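Local coordinates for arginine 3rd transport system periplasmic binding protein (Legionella pneumophila subsp. pneumophila str. Philadelphia 1, PDB 3KZG) that probably binds arginine or a related solute in the periplasm and delivers it to an ABC-type importer of the inner membrane, at residues A[7-12]-A[29-34]. Residues are numbered along the deposited sequence; the frame is centred on the assembly and turned at random.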
ATOM      1  N   ILE A   7     -20.031  25.643  12.464  1.00 28.17           N
ATOM      2  CA  ILE A   7     -20.379  25.043  11.184  1.00 26.40           C
ATOM      3  C   ILE A   7     -21.847  24.659  11.084  1.00 24.58           C
ATOM      4  O   ILE A   7     -22.390  23.990  11.956  1.00 22.87           O
ATOM      5  CB  ILE A   7     -19.540  23.769  10.905  1.00 28.46           C
ATOM      6  CG1 ILE A   7     -18.045  24.081  10.995  1.00 28.64           C
ATOM      7  CG2 ILE A   7     -19.869  23.227   9.518  1.00 27.77           C
ATOM      8  CD1 ILE A   7     -17.530  24.194  12.402  1.00 32.06           C
ATOM      9  N   GLY A   8     -22.481  25.088  10.002  1.00 24.53           N
ATOM     10  CA  GLY A   8     -23.871  24.751   9.787  1.00 25.79           C
ATOM     11  C   GLY A   8     -23.940  23.471   8.976  1.00 25.33           C
ATOM     12  O   GLY A   8     -23.157  23.284   8.044  1.00 23.55           O
ATOM     13  N   THR A   9     -24.859  22.583   9.345  1.00 25.49           N
ATOM     14  CA  THR A   9     -25.050  21.313   8.644  1.00 26.12           C
ATOM     15  C   THR A   9     -26.548  21.031   8.656  1.00 27.06           C
ATOM     16  O   THR A   9     -27.268  21.579   9.490  1.00 29.78           O
ATOM     17  CB  THR A   9     -24.299  20.164   9.351  1.00 26.18           C
ATOM     18  OG1 THR A   9     -24.402  18.969   8.565  1.00 25.25           O
ATOM     19  CG2 THR A   9     -24.881  19.914  10.734  1.00 27.17           C
ATOM     20  N   SER A  10     -27.033  20.196   7.740  1.00 25.01           N
ATOM     21  CA  SER A  10     -28.464  19.912   7.698  1.00 22.97           C
ATOM     22  C   SER A  10     -28.899  19.070   8.888  1.00 22.19           C
ATOM     23  O   SER A  10     -28.067  18.556   9.638  1.00 20.41           O
ATOM     24  CB  SER A  10     -28.844  19.206   6.396  1.00 22.34           C
ATOM     25  OG  SER A  10     -28.313  17.901   6.351  1.00 24.26           O
ATOM     26  N   LYS A  11     -30.212  18.930   9.049  1.00 21.36           N
ATOM     27  CA  LYS A  11     -30.769  18.171  10.160  1.00 22.05           C
ATOM     28  C   LYS A  11     -30.931  16.673   9.940  1.00 20.92           C
ATOM     29  O   LYS A  11     -30.868  15.901  10.889  1.00 23.05           O
ATOM     30  CB  LYS A  11     -32.126  18.762  10.565  1.00 23.12           C
ATOM     31  CG  LYS A  11     -32.014  20.009  11.425  1.00 25.60           C
ATOM     32  CD  LYS A  11     -33.377  20.601  11.739  1.00 27.18           C
ATOM     33  CE  LYS A  11     -33.267  21.701  12.789  1.00 30.20           C
ATOM     34  NZ  LYS A  11     -34.560  22.417  12.991  1.00 30.29           N
ATOM     35  N   PHE A  12     -31.137  16.248   8.702  1.00 21.34           N
ATOM     36  CA  PHE A  12     -31.325  14.826   8.470  1.00 21.37           C
ATOM     37  C   PHE A  12     -31.034  14.385   7.040  1.00 21.11           C
ATOM     38  O   PHE A  12     -31.777  14.694   6.102  1.00 19.89           O
ATOM     39  CB  PHE A  12     -32.761  14.436   8.853  1.00 20.55           C
ATOM     40  CG  PHE A  12     -32.997  12.953   8.906  1.00 20.63           C
ATOM     41  CD1 PHE A  12     -32.354  12.164   9.857  1.00 21.30           C
ATOM     42  CD2 PHE A  12     -33.856  12.340   7.998  1.00 21.31           C
ATOM     43  CE1 PHE A  12     -32.563  10.784   9.903  1.00 20.78           C
ATOM     44  CE2 PHE A  12     -34.072  10.963   8.034  1.00 19.51           C
ATOM     45  CZ  PHE A  12     -33.424  10.182   8.990  1.00 19.21           C
ATOM     46  N   PHE A  29     -20.801  11.118   8.323  1.00 14.88           N
ATOM     47  CA  PHE A  29     -19.528  11.382   7.667  1.00 13.12           C
ATOM     48  C   PHE A  29     -19.117  12.858   7.675  1.00 13.54           C
ATOM     49  O   PHE A  29     -17.968  13.170   7.975  1.00 13.47           O
ATOM     50  CB  PHE A  29     -19.555  10.884   6.222  1.00 13.61           C
ATOM     51  CG  PHE A  29     -18.252  11.073   5.500  1.00 13.82           C
ATOM     52  CD1 PHE A  29     -17.166  10.260   5.781  1.00 10.97           C
ATOM     53  CD2 PHE A  29     -18.108  12.082   4.555  1.00 15.44           C
ATOM     54  CE1 PHE A  29     -15.947  10.442   5.133  1.00 14.90           C
ATOM     55  CE2 PHE A  29     -16.892  12.278   3.899  1.00 16.05           C
ATOM     56  CZ  PHE A  29     -15.812  11.457   4.188  1.00 14.89           C
ATOM     57  N   ASP A  30     -20.038  13.762   7.338  1.00 14.28           N
ATOM     58  CA  ASP A  30     -19.707  15.190   7.313  1.00 16.02           C
ATOM     59  C   ASP A  30     -19.262  15.680   8.676  1.00 16.52           C
ATOM     60  O   ASP A  30     -18.351  16.500   8.786  1.00 15.88           O
ATOM     61  CB  ASP A  30     -20.901  16.044   6.856  1.00 17.33           C
ATOM     62  CG  ASP A  30     -21.118  15.998   5.361  1.00 16.94           C
ATOM     63  OD1 ASP A  30     -20.147  15.716   4.633  1.00 18.65           O
ATOM     64  OD2 ASP A  30     -22.253  16.264   4.911  1.00 16.47           O
ATOM     65  N   ILE A  31     -19.911  15.174   9.717  1.00 17.50           N
ATOM     66  CA  ILE A  31     -19.577  15.582  11.071  1.00 16.13           C
ATOM     67  C   ILE A  31     -18.144  15.199  11.401  1.00 16.97           C
ATOM     68  O   ILE A  31     -17.362  16.042  11.843  1.00 17.01           O
ATOM     69  CB  ILE A  31     -20.518  14.929  12.114  1.00 17.36           C
ATOM     70  CG1 ILE A  31     -21.982  15.204  11.754  1.00 18.13           C
ATOM     71  CG2 ILE A  31     -20.188  15.446  13.508  1.00 16.60           C
ATOM     72  CD1 ILE A  31     -22.319  16.663  11.521  1.00 18.50           C
ATOM     73  N   ASP A  32     -17.807  13.929  11.185  1.00 17.51           N
ATOM     74  CA  ASP A  32     -16.469  13.429  11.473  1.00 16.24           C
ATOM     75  C   ASP A  32     -15.392  14.127  10.636  1.00 16.08           C
ATOM     76  O   ASP A  32     -14.300  14.413  11.131  1.00 14.82           O
ATOM     77  CB  ASP A  32     -16.383  11.911  11.238  1.00 18.75           C
ATOM     78  CG  ASP A  32     -17.266  11.100  12.190  1.00 21.80           C
ATOM     79  OD1 ASP A  32     -17.616  11.601  13.281  1.00 22.41           O
ATOM     80  OD2 ASP A  32     -17.598   9.942  11.845  1.00 22.85           O
ATOM     81  N   LEU A  33     -15.692  14.398   9.372  1.00 15.41           N
ATOM     82  CA  LEU A  33     -14.717  15.061   8.511  1.00 15.71           C
ATOM     83  C   LEU A  33     -14.415  16.466   9.019  1.00 16.79           C
ATOM     84  O   LEU A  33     -13.262  16.807   9.289  1.00 14.68           O
ATOM     85  CB  LEU A  33     -15.227  15.140   7.071  1.00 14.62           C
ATOM     86  CG  LEU A  33     -14.252  15.836   6.121  1.00 14.97           C
ATOM     87  CD1 LEU A  33     -12.918  15.093   6.126  1.00 15.58           C
ATOM     88  CD2 LEU A  33     -14.831  15.889   4.730  1.00 15.94           C
HETATM   89  N   MSE A  34     -15.462  17.274   9.139  1.00 19.19           N
HETATM   90  CA  MSE A  34     -15.352  18.652   9.614  1.00 22.57           C
HETATM   91  C   MSE A  34     -14.650  18.693  10.971  1.00 22.46           C
HETATM   92  O   MSE A  34     -13.777  19.529  11.209  1.00 21.77           O
HETATM   93  CB  MSE A  34     -16.753  19.266   9.727  1.00 25.50           C
HETATM   94  CG  MSE A  34     -16.788  20.793   9.870  1.00 30.08           C
HETATM   95 SE   MSE A  34     -15.822  21.693   8.459  1.00 41.30          SE
HETATM   96  CE  MSE A  34     -17.204  21.773   7.106  1.00 37.01           C
TER
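Ile7 and Met34, a selenomethionine in this crystal, make the tight end of a contact between strand 4-13 and helix 29-40, a helix laid over the sheet of one of the two alpha/beta lobes that make up a type 2 periplasmic binding protein. Met34 CG drops between the two branches of Ile7, 3.7 Å from CG1 and 3.9 Å from CG2. With CG anti to the backbone N (chi1 -165°), the Met34 chain leaves the backbone extended and then bends at chi2 and chi3, which brings its methyl CE back to Ile7 CG2, also at 3.9 Å. A beta-branched residue suits the strand because CB points at the helix and both CG1 and CG2 then touch Met34, while the unbranched, flexible methionine can fold to follow them. Phe47 and Ile68 also border Met34, so the pair is part of an apolar cluster between helix and sheet.

Further along the strand, at Thr9, the fit slackens. Thr9 offers only its methyl, and Thr9 CG2 comes no nearer to Ile31 CD1 than 4.2 Å. Threonine serves two surroundings here: CG2 borders Ile31, while OG1 is hydrogen-bonded to the carbonyl oxygen of Ile68. Asp30, across from Thr9, makes no hydrogen bond to the strand; its OD2 accepts from Ser70 N and OD1 has a weak hydrogen bond with Tyr87 OH, although Glu17 OE1 lies near OD2. The outer side of the helix holds partly exposed Asp32, whose OD2 is hydrogen-bonded to Tyr228 OH. No hydrogen bond joins strand and helix, and cohesion rests on apolar contacts such as that of Met34 SE, 4.1 Å from Ile7 CG1.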